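Local atomic coordinates of hypothetical protein (Bacteroides eggerthii, PDB entry 4JGL), a protein that is of unknown function but adopts a streptavidin-like beta fold with two extra alpha helices and carries bound calcium in the crystal. Residues A[22-27]-A[122-127]; A[27-32]-A[36-41]; A[43-48]-A[142-147]; A[55-60]-A[110-115]; A[87-92]-A[158-163]. One frame throughout, in Å; residues are numbered along the deposited sequence.

Interaction 1: residues A[22-27]-A[122-127]; sequences SGYLMP and NSAYVA. With CA (calcium ion), chain D.
This contact joins two strands of the streptavidin-like sheet: Tyr24 of strand 22-29 meets Ala124, just before strand 125-127, and Tyr125, its first residue. The approach is sparse and purely side-chain. CE1 of Tyr24 lies 4.2 Å from CB of Ala124, which comes at the ring obliquely. Further out, Tyr24 OH stands 4.5 Å from CE1 of Tyr125, again at an oblique angle to the ring it approaches. With CG anti to the carbonyl carbon (chi1 -56°), the Tyr24 ring continues toward 122-127. Strand 135-140 pairs antiparallel with both strands and lies between them. Ala124 and Tyr125 form a classic beta bulge there, both facing Leu138. The side chain of Tyr24 also packs on Leu138. In one of two Ser22 conformers, OG lies 2.8 Å from Tyr24 OH in a hydrogen bond; the second conformer makes this bond less certain. Just before the bulge the chain turns to a calcium ion. Ser123 O binds the calcium at 2.3 Å, and waters 1, 2 and 3 are also ligands. Thr117 and Cys120 also bind it, and Cys120 is tied to Cys35 by a disulfide. Water 1, itself held by the calcium, donates a hydrogen bond of 3.0 Å to Ala124 O, so the bulge and the metal site share a water.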
# COMPACT_ATOMS: atom_id res chain seq x y z
N SER A 22 2.76 -7.85 6.26
CA SER A 22 3.87 -7.85 5.36
C SER A 22 3.97 -6.57 4.55
O SER A 22 2.98 -5.92 4.24
CB SER A 22 3.78 -9.06 4.43
OG SER A 22 2.47 -9.19 3.92
N GLY A 23 5.20 -6.18 4.28
CA GLY A 23 5.50 -5.01 3.48
C GLY A 23 5.96 -5.33 2.09
O GLY A 23 6.55 -6.39 1.83
N TYR A 24 5.72 -4.39 1.18
CA TYR A 24 6.01 -4.55 -0.23
C TYR A 24 6.51 -3.28 -0.83
O TYR A 24 6.00 -2.18 -0.52
CB TYR A 24 4.76 -4.98 -1.02
CG TYR A 24 4.15 -6.23 -0.49
CD1 TYR A 24 4.63 -7.47 -0.87
CD2 TYR A 24 3.13 -6.18 0.44
CE1 TYR A 24 4.10 -8.64 -0.33
CE2 TYR A 24 2.63 -7.33 1.00
CZ TYR A 24 3.08 -8.55 0.59
OH TYR A 24 2.58 -9.70 1.14
N LEU A 25 7.48 -3.39 -1.74
CA LEU A 25 7.71 -2.33 -2.70
C LEU A 25 6.78 -2.54 -3.89
O LEU A 25 6.47 -3.67 -4.26
CB LEU A 25 9.16 -2.35 -3.18
CG LEU A 25 10.18 -1.95 -2.11
CD1 LEU A 25 11.62 -2.15 -2.63
CD2 LEU A 25 9.95 -0.54 -1.61
N MSE A 26 6.31 -1.43 -4.46
CA MSE A 26 5.28 -1.45 -5.49
C MSE A 26 5.72 -0.62 -6.70
O MSE A 26 5.21 0.48 -6.94
CB MSE A 26 3.95 -0.92 -4.96
CG MSE A 26 3.41 -1.70 -3.74
SE MSE A 26 1.70 -1.16 -3.25
CE MSE A 26 0.73 -1.73 -4.88
N PRO A 27 6.66 -1.16 -7.48
CA PRO A 27 6.99 -0.51 -8.75
C PRO A 27 5.81 -0.69 -9.72
O PRO A 27 5.04 -1.65 -9.61
CB PRO A 27 8.21 -1.29 -9.22
CG PRO A 27 8.02 -2.64 -8.65
CD PRO A 27 7.37 -2.42 -7.29
N ASN A 122 11.26 -12.77 -7.73
CA ASN A 122 11.55 -11.39 -7.31
C ASN A 122 10.30 -10.52 -7.12
O ASN A 122 10.40 -9.33 -6.84
CB ASN A 122 12.49 -10.71 -8.34
CG ASN A 122 13.89 -11.26 -8.34
OD1 ASN A 122 14.35 -11.81 -7.36
ND2 ASN A 122 14.59 -11.06 -9.45
N SER A 123 9.13 -11.12 -7.27
CA SER A 123 7.87 -10.46 -7.02
C SER A 123 6.93 -11.48 -6.39
O SER A 123 7.00 -12.69 -6.65
CB SER A 123 7.26 -9.92 -8.30
OG SER A 123 6.94 -10.97 -9.19
N ALA A 124 6.02 -10.98 -5.56
CA ALA A 124 4.99 -11.80 -4.91
C ALA A 124 3.66 -11.77 -5.67
O ALA A 124 3.01 -12.81 -5.82
CB ALA A 124 4.80 -11.31 -3.48
N TYR A 125 3.29 -10.59 -6.18
CA TYR A 125 2.02 -10.42 -6.89
C TYR A 125 2.17 -9.38 -7.98
O TYR A 125 3.10 -8.56 -7.95
CB TYR A 125 0.88 -9.97 -5.96
CG TYR A 125 0.58 -10.88 -4.82
CD1 TYR A 125 1.29 -10.81 -3.64
CD2 TYR A 125 -0.42 -11.83 -4.91
CE1 TYR A 125 1.01 -11.67 -2.57
CE2 TYR A 125 -0.70 -12.69 -3.88
CZ TYR A 125 0.02 -12.62 -2.71
OH TYR A 125 -0.24 -13.48 -1.67
N VAL A 126 1.23 -9.38 -8.92
CA VAL A 126 1.06 -8.32 -9.90
C VAL A 126 -0.43 -8.01 -10.01
O VAL A 126 -1.28 -8.90 -9.85
CB VAL A 126 1.66 -8.74 -11.27
CG1 VAL A 126 0.94 -9.96 -11.87
CG2 VAL A 126 1.69 -7.54 -12.25
N ALA A 127 -0.75 -6.76 -10.29
CA ALA A 127 -2.12 -6.34 -10.51
C ALA A 127 -2.66 -6.97 -11.78
O ALA A 127 -1.92 -7.17 -12.73
CB ALA A 127 -2.21 -4.83 -10.59
CA CA D . 6.51 -14.82 -7.49
O HOH W 1 4.40 -15.31 -6.56
O HOH W 2 7.14 -17.12 -7.35
O HOH W 3 7.51 -15.12 -5.34

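Interaction 2: residues A[27-32]-A[36-41]; sequences PAISAN and GDFTTM
Pro27, Ile29, Phe38 and Met41 fit together as a small apolar cluster where the end of strand 22-29 meets the loop that follows it. The pyrrolidine of Pro27 is a blunt bump with two neighbours. Its CG abuts the rim of the Phe38 ring, 3.8 Å from CD2. Its CB meets CB of Met41, also at 3.8 Å. Ile29 fills the notch between Phe38 and Met41. The tip CD1 is 3.9 Å from Phe38 CD2, approaching the ring obliquely, with the two side chains at about a right angle. CG1 is anti to the carbonyl carbon (chi1 -57°), which carries CD1 into this notch. In the given conformer of selenomethionine Met41, the chain folds back and lays CE 3.6 Å from CD1 of Ile29. A second conformer exists, so this end of the contact is less certain. The loop is shaped by an Asx turn. Asp37 OD1 accepts from Thr39 N at 2.9 Å, with the donor above the carboxylate plane. The same oxygen accepts from Thr39 OG1 at 2.6 Å, on the syn side. The two bonds tie Asp37 to Thr39, the residues before and after Phe38. Phe38 is further wedged by edge-to-face rings of Phe34 and Tyr137. Strand 135-140, which carries Tyr137, pairs with strand 22-29, and backbone hydrogen bonds join Pro27 to Tyr137 and Ile29 to Tyr135.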
# COMPACT_ATOMS: atom_id res chain seq x y z
N PRO A 27 6.66 -1.16 -7.48
CA PRO A 27 6.99 -0.51 -8.75
C PRO A 27 5.81 -0.69 -9.72
O PRO A 27 5.04 -1.65 -9.61
CB PRO A 27 8.21 -1.29 -9.22
CG PRO A 27 8.02 -2.64 -8.65
CD PRO A 27 7.37 -2.42 -7.29
N ALA A 28 5.71 0.22 -10.68
CA ALA A 28 4.72 0.17 -11.74
C ALA A 28 5.45 0.02 -13.06
O ALA A 28 6.32 0.80 -13.38
CB ALA A 28 3.84 1.43 -11.75
N ILE A 29 5.06 -1.00 -13.83
CA ILE A 29 5.77 -1.40 -15.07
C ILE A 29 4.75 -1.65 -16.17
O ILE A 29 3.67 -2.15 -15.91
CB ILE A 29 6.58 -2.68 -14.79
CG1 ILE A 29 7.54 -2.44 -13.64
CG2 ILE A 29 7.33 -3.18 -16.03
CD1 ILE A 29 8.24 -3.67 -13.13
N SER A 30 5.09 -1.28 -17.42
CA SER A 30 4.13 -1.43 -18.51
C SER A 30 3.74 -2.88 -18.77
O SER A 30 2.61 -3.15 -19.18
CB SER A 30 4.65 -0.78 -19.80
OG SER A 30 4.77 0.60 -19.61
N ALA A 31 4.67 -3.81 -18.58
CA ALA A 31 4.42 -5.23 -18.78
C ALA A 31 3.96 -5.88 -17.48
O ALA A 31 4.45 -5.54 -16.41
CB ALA A 31 5.67 -5.93 -19.26
N ASN A 32 3.08 -6.87 -17.58
CA ASN A 32 2.59 -7.63 -16.43
C ASN A 32 3.35 -8.92 -16.17
O ASN A 32 2.98 -9.67 -15.27
CB ASN A 32 1.10 -7.90 -16.51
CG ASN A 32 0.72 -8.85 -17.59
OD1 ASN A 32 1.57 -9.38 -18.30
ND2 ASN A 32 -0.59 -9.11 -17.72
N GLY A 36 12.95 -9.26 -13.35
CA GLY A 36 14.31 -8.79 -13.39
C GLY A 36 14.53 -7.96 -12.16
O GLY A 36 14.01 -8.27 -11.08
N ASP A 37 15.30 -6.90 -12.34
CA ASP A 37 15.62 -6.00 -11.27
C ASP A 37 14.49 -4.99 -11.15
O ASP A 37 14.31 -4.13 -12.01
CB ASP A 37 16.95 -5.30 -11.56
CG ASP A 37 17.37 -4.35 -10.45
OD1 ASP A 37 16.63 -4.22 -9.44
OD2 ASP A 37 18.45 -3.74 -10.57
N PHE A 38 13.73 -5.12 -10.07
CA PHE A 38 12.57 -4.26 -9.82
C PHE A 38 12.95 -2.91 -9.22
O PHE A 38 12.07 -2.07 -9.05
CB PHE A 38 11.56 -4.99 -8.91
CG PHE A 38 10.76 -6.05 -9.61
CD1 PHE A 38 11.21 -7.36 -9.70
CD2 PHE A 38 9.54 -5.75 -10.16
CE1 PHE A 38 10.45 -8.31 -10.34
CE2 PHE A 38 8.79 -6.70 -10.78
CZ PHE A 38 9.23 -7.97 -10.87
N THR A 39 14.22 -2.68 -8.92
CA THR A 39 14.63 -1.45 -8.20
C THR A 39 15.00 -0.29 -9.13
O THR A 39 15.42 0.79 -8.67
CB THR A 39 15.82 -1.71 -7.26
OG1 THR A 39 16.96 -2.10 -8.02
CG2 THR A 39 15.50 -2.80 -6.24
N THR A 40 14.86 -0.50 -10.44
CA THR A 40 15.20 0.53 -11.42
C THR A 40 14.00 1.47 -11.62
O THR A 40 14.07 2.41 -12.42
CB THR A 40 15.58 -0.10 -12.78
OG1 THR A 40 14.54 -1.00 -13.18
CG2 THR A 40 16.86 -0.90 -12.66
N MSE A 41 12.91 1.20 -10.88
CA MSE A 41 11.64 1.92 -10.95
C MSE A 41 11.32 2.51 -9.59
O MSE A 41 11.60 1.87 -8.56
CB MSE A 41 10.52 0.93 -11.32
CG MSE A 41 10.18 0.83 -12.82
SE MSE A 41 11.46 -0.17 -13.92
CE MSE A 41 11.38 -1.91 -13.01

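Interaction 3: residues A[43-48]-A[142-147]; sequences PDYGYL and AEARYK
The ammonium of Lys147, whose chain lies on the Tyr45 ring, is gripped by two oxygens. NZ donates to water 4 at 3.0 Å and is hydrogen-bonded to Tyr65 OH. Water 4 is also hydrogen-bonded to Tyr45 OH at 3.2 Å, so it bridges the two side chains. Farther back along the lysine, CD sits over the centre of the Tyr45 ring, 3.9 Å from the centroid and 9° off the normal, a CH-pi contact. The chain is extended to CE and bent at chi4, which lays CD and CE on the ring. NZ itself is 5.2 Å from that centroid, at most a weak cation-pi attraction. CB of Ala144 meets the edge of the same ring, 4.2 Å from CD2. Replacing Tyr45 by an alanine would probably leave the aliphatic part of Lys147 without its flat support and water 4 without one anchor. Further along, Arg145 CG touches the edge of Tyr47, 4.0 Å from CE1. The Arg145 guanidinium and Tyr47 ring planes are 29° apart. Glu149 holds both polar ends, through a salt bridge to Arg145 and a hydrogen bond to Tyr47 OH. Segment 142-147, the start of helix 142-153, crosses segment 44-48 at 78°, with axes 8.1 Å apart. In the sheet, strand 44-49 lies between strands 22-29 and 54-61.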
# COMPACT_ATOMS: atom_id res chain seq x y z
N PRO A 43 9.26 3.23 -6.45
CA PRO A 43 8.17 2.46 -5.93
C PRO A 43 7.22 3.22 -4.99
O PRO A 43 7.59 4.17 -4.32
CB PRO A 43 8.89 1.39 -5.13
CG PRO A 43 10.09 2.11 -4.57
CD PRO A 43 10.47 3.13 -5.60
N ASP A 44 5.98 2.81 -5.01
CA ASP A 44 5.09 3.03 -3.89
C ASP A 44 5.34 1.91 -2.89
O ASP A 44 6.19 1.04 -3.11
CB ASP A 44 3.65 3.04 -4.39
CG ASP A 44 3.20 4.42 -4.84
OD1 ASP A 44 4.06 5.33 -4.96
OD2 ASP A 44 1.99 4.58 -5.08
N TYR A 45 4.61 1.93 -1.79
CA TYR A 45 4.84 0.98 -0.72
C TYR A 45 3.52 0.36 -0.34
O TYR A 45 2.50 1.06 -0.22
CB TYR A 45 5.43 1.70 0.50
CG TYR A 45 6.65 2.50 0.17
CD1 TYR A 45 6.55 3.80 -0.32
CD2 TYR A 45 7.89 1.94 0.26
CE1 TYR A 45 7.68 4.53 -0.65
CE2 TYR A 45 9.05 2.65 -0.05
CZ TYR A 45 8.93 3.93 -0.53
OH TYR A 45 10.06 4.66 -0.85
N GLY A 46 3.52 -0.94 -0.09
CA GLY A 46 2.35 -1.62 0.36
C GLY A 46 2.50 -2.29 1.71
O GLY A 46 3.59 -2.70 2.09
N TYR A 47 1.36 -2.51 2.37
CA TYR A 47 1.35 -3.14 3.68
C TYR A 47 0.09 -3.96 3.82
O TYR A 47 -1.01 -3.40 3.81
CB TYR A 47 1.43 -2.07 4.77
CG TYR A 47 1.76 -2.53 6.16
CD1 TYR A 47 3.00 -3.03 6.49
CD2 TYR A 47 0.85 -2.40 7.17
CE1 TYR A 47 3.31 -3.38 7.80
CE2 TYR A 47 1.14 -2.78 8.46
CZ TYR A 47 2.37 -3.25 8.78
OH TYR A 47 2.63 -3.61 10.09
N LEU A 48 0.25 -5.27 3.90
CA LEU A 48 -0.88 -6.19 4.03
C LEU A 48 -1.06 -6.55 5.50
O LEU A 48 -0.09 -6.94 6.15
CB LEU A 48 -0.67 -7.45 3.19
CG LEU A 48 -1.85 -8.38 3.04
CD1 LEU A 48 -2.84 -7.79 2.07
CD2 LEU A 48 -1.39 -9.75 2.57
N ALA A 142 11.49 -5.96 3.38
CA ALA A 142 11.56 -5.63 4.79
C ALA A 142 11.55 -4.12 5.03
O ALA A 142 10.87 -3.65 5.94
CB ALA A 142 12.81 -6.28 5.43
N GLU A 143 12.30 -3.37 4.23
CA GLU A 143 12.38 -1.94 4.45
C GLU A 143 11.02 -1.25 4.28
O GLU A 143 10.72 -0.30 5.00
CB GLU A 143 13.48 -1.32 3.58
CG GLU A 143 14.88 -1.74 4.04
CD GLU A 143 16.00 -1.29 3.16
OE1 GLU A 143 15.78 -1.01 1.98
OE2 GLU A 143 17.13 -1.28 3.68
N ALA A 144 10.18 -1.74 3.38
CA ALA A 144 8.86 -1.18 3.24
C ALA A 144 8.04 -1.42 4.50
O ALA A 144 7.29 -0.56 4.96
CB ALA A 144 8.15 -1.82 2.00
N ARG A 145 8.16 -2.62 5.08
CA ARG A 145 7.52 -2.92 6.34
C ARG A 145 8.01 -1.98 7.44
O ARG A 145 7.22 -1.44 8.20
CB ARG A 145 7.74 -4.38 6.73
CG ARG A 145 7.10 -4.74 8.06
CD ARG A 145 7.14 -6.21 8.38
NE ARG A 145 8.48 -6.73 8.61
CZ ARG A 145 9.13 -6.68 9.77
NH1 ARG A 145 8.63 -6.05 10.83
NH2 ARG A 145 10.30 -7.28 9.87
N TYR A 146 9.31 -1.80 7.54
CA TYR A 146 9.86 -0.91 8.56
C TYR A 146 9.31 0.50 8.43
O TYR A 146 9.04 1.17 9.43
CB TYR A 146 11.38 -0.84 8.53
CG TYR A 146 12.14 -2.12 8.56
CD1 TYR A 146 11.65 -3.26 9.20
CD2 TYR A 146 13.37 -2.20 7.97
CE1 TYR A 146 12.40 -4.44 9.19
CE2 TYR A 146 14.10 -3.34 7.96
CZ TYR A 146 13.63 -4.46 8.57
OH TYR A 146 14.40 -5.62 8.54
N LYS A 147 9.15 0.96 7.19
CA LYS A 147 8.66 2.32 6.93
C LYS A 147 7.25 2.50 7.47
O LYS A 147 6.95 3.47 8.15
CB LYS A 147 8.74 2.62 5.44
CG LYS A 147 8.44 4.04 5.06
CD LYS A 147 8.54 4.20 3.54
CE LYS A 147 8.48 5.64 3.08
NZ LYS A 147 9.66 6.45 3.46
O HOH W 4 9.76 7.47 0.60

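Interaction 4: residues A[55-60]-A[110-115]; sequences FLKMHD and PSFTFI
Phe112 and Phe114 of strand 112-116 reach toward Lys57 and Phe55 of strand 54-61. The backbones stay far apart: the nearest CA atoms, those of Phe55 and Phe112, are 10.2 Å from each other. Phe112 comes first. Its CE2 meets CD of Lys57 at 4.1 Å, obliquely to the ring. The lysine chain is extended as far as CE, with CG anti to the backbone N (chi1 178°), and it crosses the phenylalanine at about a right angle. Its methylenes thus serve as an apolar surface. The charged end has other partners: NZ makes a salt bridge with Asp44 and a cation-pi contact with Tyr136. Two residues on, Phe114 points the same way. Its CE2 is 3.9 Å from CE2 of Phe55 and 4.1 Å from CZ of Phe55. The ring planes stand at 58° with centroids 5.5 Å apart, an oblique aromatic pair. Phe55 and Phe114 also pack on Cys81 of strand 78-92. These aromatic groups fill the inside of the curled antiparallel sheet of this streptavidin-like fold. Strand 54-61 is hydrogen-bonded between strands 44-49 and 64-75, while strand 112-116 lies between 78-92 and 125-127.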
# COMPACT_ATOMS: atom_id res chain seq x y z
N PHE A 55 -5.34 -3.53 3.40
CA PHE A 55 -4.18 -3.37 2.55
C PHE A 55 -3.93 -1.89 2.40
O PHE A 55 -4.83 -1.15 1.99
CB PHE A 55 -4.39 -4.02 1.18
CG PHE A 55 -3.26 -3.74 0.23
CD1 PHE A 55 -2.04 -4.35 0.40
CD2 PHE A 55 -3.40 -2.80 -0.77
CE1 PHE A 55 -0.94 -4.06 -0.44
CE2 PHE A 55 -2.31 -2.52 -1.63
CZ PHE A 55 -1.10 -3.12 -1.42
N LEU A 56 -2.73 -1.43 2.77
CA LEU A 56 -2.40 -0.02 2.65
C LEU A 56 -1.43 0.20 1.51
O LEU A 56 -0.51 -0.58 1.31
CB LEU A 56 -1.82 0.51 3.96
CG LEU A 56 -2.82 0.79 5.08
CD1 LEU A 56 -3.54 -0.48 5.49
CD2 LEU A 56 -2.11 1.46 6.27
N LYS A 57 -1.64 1.28 0.77
CA LYS A 57 -0.76 1.67 -0.32
C LYS A 57 -0.34 3.11 -0.12
O LYS A 57 -1.20 4.00 -0.04
CB LYS A 57 -1.46 1.50 -1.67
CG LYS A 57 -0.60 1.94 -2.84
CD LYS A 57 -1.21 1.50 -4.16
CE LYS A 57 -0.29 1.84 -5.33
NZ LYS A 57 -0.31 3.29 -5.60
N MSE A 58 0.97 3.34 -0.05
CA MSE A 58 1.54 4.66 0.24
C MSE A 58 2.34 5.19 -0.92
O MSE A 58 3.15 4.48 -1.51
CB MSE A 58 2.43 4.53 1.45
CG MSE A 58 3.12 5.81 1.88
SE MSE A 58 3.78 5.78 3.66
CE MSE A 58 5.06 5.14 3.01
N HIS A 59 2.11 6.47 -1.20
CA HIS A 59 2.81 7.22 -2.23
C HIS A 59 3.46 8.44 -1.59
O HIS A 59 2.83 9.15 -0.81
CB HIS A 59 1.81 7.66 -3.30
CG HIS A 59 2.41 8.43 -4.44
ND1 HIS A 59 3.25 7.85 -5.35
CD2 HIS A 59 2.25 9.71 -4.82
CE1 HIS A 59 3.61 8.76 -6.24
NE2 HIS A 59 3.02 9.90 -5.94
N ASP A 60 4.72 8.66 -1.94
CA ASP A 60 5.51 9.79 -1.43
C ASP A 60 5.55 10.93 -2.46
O ASP A 60 5.89 10.72 -3.62
CB ASP A 60 6.93 9.26 -1.16
CG ASP A 60 7.88 10.28 -0.58
OD1 ASP A 60 7.60 11.47 -0.56
OD2 ASP A 60 8.97 9.84 -0.14
N PRO A 110 -8.80 3.53 -7.84
CA PRO A 110 -8.83 2.20 -8.44
C PRO A 110 -8.90 1.09 -7.41
O PRO A 110 -8.32 1.20 -6.32
CB PRO A 110 -7.48 2.13 -9.18
CG PRO A 110 -6.63 3.14 -8.63
CD PRO A 110 -7.54 4.24 -8.12
N SER A 111 -9.66 0.04 -7.73
CA SER A 111 -9.60 -1.22 -7.03
C SER A 111 -8.42 -2.01 -7.57
O SER A 111 -7.89 -1.71 -8.65
CB SER A 111 -10.90 -2.01 -7.16
OG SER A 111 -11.98 -1.30 -6.58
N PHE A 112 -7.97 -2.99 -6.80
CA PHE A 112 -6.91 -3.88 -7.27
C PHE A 112 -7.29 -5.33 -7.03
O PHE A 112 -7.84 -5.65 -5.97
CB PHE A 112 -5.59 -3.62 -6.51
CG PHE A 112 -4.89 -2.34 -6.88
CD1 PHE A 112 -4.22 -2.25 -8.09
CD2 PHE A 112 -4.88 -1.24 -6.03
CE1 PHE A 112 -3.56 -1.09 -8.44
CE2 PHE A 112 -4.24 -0.08 -6.40
CZ PHE A 112 -3.58 -0.00 -7.59
N THR A 113 -6.94 -6.17 -7.98
CA THR A 113 -6.84 -7.62 -7.75
C THR A 113 -5.39 -7.99 -7.99
O THR A 113 -4.88 -7.81 -9.11
CB THR A 113 -7.75 -8.42 -8.69
OG1 THR A 113 -9.12 -8.08 -8.41
CG2 THR A 113 -7.61 -9.95 -8.48
N PHE A 114 -4.73 -8.47 -6.95
CA PHE A 114 -3.34 -8.90 -7.03
C PHE A 114 -3.30 -10.42 -7.17
O PHE A 114 -3.89 -11.14 -6.34
CB PHE A 114 -2.57 -8.45 -5.80
CG PHE A 114 -2.36 -6.96 -5.75
CD1 PHE A 114 -1.52 -6.33 -6.67
CD2 PHE A 114 -3.00 -6.19 -4.82
CE1 PHE A 114 -1.33 -4.95 -6.63
CE2 PHE A 114 -2.82 -4.81 -4.77
CZ PHE A 114 -2.00 -4.20 -5.70
N ILE A 115 -2.60 -10.90 -8.21
CA ILE A 115 -2.47 -12.32 -8.49
C ILE A 115 -1.01 -12.74 -8.34
O ILE A 115 -0.10 -11.93 -8.54
CB ILE A 115 -3.00 -12.69 -9.89
CG1 ILE A 115 -2.16 -12.08 -11.00
CG2 ILE A 115 -4.47 -12.29 -10.03
CD1 ILE A 115 -2.58 -12.58 -12.40

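Interaction 5: residues A[87-92]-A[158-163]; sequences VMIVPR and AEFKNL. With EDO (1,2-ethanediol), chain E.
Helix 158-165, one of the two extra helices on the streptavidin-like fold, packs on strand 78-92 through Val87, Ile89, Phe160 and Leu163. The two segments run nearly antiparallel, at 162°, with axes 10.1 Å apart. The contacts across the interface are apolar. Val87 spreads its two methyls over two helix residues. CG1 lies 4.0 Å from Phe160 CD1, approaching the ring obliquely. CG2 meets Leu163 CD2 at 3.3 Å, a close fit for two methyls. Ile89 comes over one face of the Phe160 ring, with CD1 4.2 Å from CD2. Phe160 CG is anti to the backbone N (chi1 173°), which carries the ring toward Val87 and Ile89. Phe152 and Leu151 of helix 142-153 also adjoin this ring, so it packs against that helix as well. The polar interactions lie away from the strand, at Lys161. Its NZ forms a salt bridge with Asp165. A leucine at Lys161 would probably leave Asp165 without its positive mate. A 1,2-ethanediol, probably from the crystallisation liquor, is hydrogen-bonded to both Lys161 and Asp165. Lys161 NZ donates to its O2 at 3.1 Å.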
# COMPACT_ATOMS: atom_id res chain seq x y z
N VAL A 87 -5.52 8.80 3.63
CA VAL A 87 -4.89 9.57 4.68
C VAL A 87 -3.73 10.33 4.08
O VAL A 87 -2.90 9.75 3.39
CB VAL A 87 -4.35 8.67 5.79
CG1 VAL A 87 -3.71 9.50 6.90
CG2 VAL A 87 -5.46 7.79 6.35
N MSE A 88 -3.68 11.63 4.32
CA MSE A 88 -2.60 12.46 3.84
C MSE A 88 -1.81 12.95 5.06
O MSE A 88 -2.40 13.41 6.03
CB MSE A 88 -3.19 13.61 3.02
CG MSE A 88 -2.19 14.44 2.22
SE MSE A 88 -3.10 15.63 0.90
CE MSE A 88 -3.80 16.94 2.14
N ILE A 89 -0.49 12.83 4.99
CA ILE A 89 0.41 13.19 6.07
C ILE A 89 1.44 14.17 5.53
O ILE A 89 2.27 13.79 4.71
CB ILE A 89 1.12 11.97 6.68
CG1 ILE A 89 0.08 10.93 7.11
CG2 ILE A 89 2.00 12.40 7.85
CD1 ILE A 89 0.64 9.67 7.78
N VAL A 90 1.32 15.43 5.93
CA VAL A 90 2.07 16.51 5.32
C VAL A 90 2.98 17.15 6.36
O VAL A 90 2.49 17.74 7.31
CB VAL A 90 1.14 17.59 4.71
CG1 VAL A 90 1.95 18.70 4.09
CG2 VAL A 90 0.22 16.98 3.67
N PRO A 91 4.31 17.07 6.18
CA PRO A 91 5.21 17.73 7.10
C PRO A 91 5.14 19.25 7.02
O PRO A 91 5.00 19.81 5.93
CB PRO A 91 6.59 17.23 6.67
CG PRO A 91 6.36 15.97 5.96
CD PRO A 91 5.01 16.13 5.29
N ARG A 92 5.23 19.88 8.18
CA ARG A 92 5.29 21.33 8.27
C ARG A 92 6.43 21.74 9.20
O ARG A 92 7.03 20.91 9.89
CB ARG A 92 3.96 21.88 8.77
CG ARG A 92 2.82 21.68 7.81
CD ARG A 92 3.01 22.50 6.55
NE ARG A 92 1.88 22.38 5.64
CZ ARG A 92 1.96 22.43 4.32
NH1 ARG A 92 3.14 22.60 3.71
NH2 ARG A 92 0.87 22.31 3.58
N ALA A 158 -0.66 9.57 15.91
CA ALA A 158 -1.80 8.95 16.55
C ALA A 158 -3.08 8.98 15.73
O ALA A 158 -3.81 8.01 15.68
CB ALA A 158 -2.05 9.58 17.92
N GLU A 159 -3.34 10.08 15.04
CA GLU A 159 -4.54 10.19 14.24
C GLU A 159 -4.59 9.09 13.18
O GLU A 159 -5.64 8.53 12.86
CB GLU A 159 -4.56 11.57 13.59
CG GLU A 159 -5.85 11.96 12.95
CD GLU A 159 -5.91 13.45 12.59
OE1 GLU A 159 -4.99 14.24 12.92
OE2 GLU A 159 -6.90 13.83 11.95
N PHE A 160 -3.42 8.79 12.61
CA PHE A 160 -3.30 7.71 11.62
C PHE A 160 -3.39 6.32 12.24
O PHE A 160 -4.15 5.49 11.77
CB PHE A 160 -2.00 7.90 10.83
CG PHE A 160 -1.65 6.77 9.88
CD1 PHE A 160 -2.55 6.29 8.95
CD2 PHE A 160 -0.39 6.24 9.90
CE1 PHE A 160 -2.19 5.30 8.05
CE2 PHE A 160 -0.03 5.26 9.00
CZ PHE A 160 -0.94 4.77 8.11
N LYS A 161 -2.63 6.10 13.29
CA LYS A 161 -2.64 4.82 14.00
C LYS A 161 -4.05 4.49 14.47
O LYS A 161 -4.52 3.38 14.29
CB LYS A 161 -1.67 4.87 15.19
CG LYS A 161 -1.55 3.53 15.95
CD LYS A 161 -0.56 3.62 17.11
CE LYS A 161 -0.30 2.26 17.77
NZ LYS A 161 -1.54 1.52 18.03
N ASN A 162 -4.73 5.49 15.04
CA ASN A 162 -6.08 5.27 15.57
C ASN A 162 -7.08 4.97 14.48
O ASN A 162 -7.94 4.13 14.64
CB ASN A 162 -6.56 6.47 16.40
CG ASN A 162 -5.76 6.68 17.68
OD1 ASN A 162 -5.06 5.78 18.15
ND2 ASN A 162 -5.86 7.88 18.25
N LEU A 163 -6.98 5.66 13.34
CA LEU A 163 -7.85 5.33 12.22
C LEU A 163 -7.72 3.87 11.80
O LEU A 163 -8.70 3.19 11.55
CB LEU A 163 -7.53 6.23 11.01
CG LEU A 163 -8.26 5.89 9.70
CD1 LEU A 163 -9.77 6.08 9.82
CD2 LEU A 163 -7.71 6.75 8.57
C1 EDO E . -1.02 -0.94 13.21
O1 EDO E . -0.10 -1.93 13.71
C2 EDO E . -0.95 0.26 14.14
O2 EDO E . -1.36 -0.15 15.45

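In the fold
Interactions 4 and 5 are buried and apolar, but interaction 4 is central while interaction 5 lies toward one end, its centre about 15 Å from that of the chain. Interactions 1 and 3 are partly buried, and interaction 2 lies at the surface. Interactions 1 and 2 share Pro27 and strand 22-29, and Asn122 ND2 probably bonds Gly36 O between them. Interaction 3 mixes water, charge and aromatic contacts where a helix covers the sheet. It meets interaction 4 through Asp44, which pairs with Lys57 and His59. Interactions 3 and 5 use the two successive helices, but about 7 Å separates their nearest atoms. Leu56 and Phe160 touch, joining interactions 4 and 5.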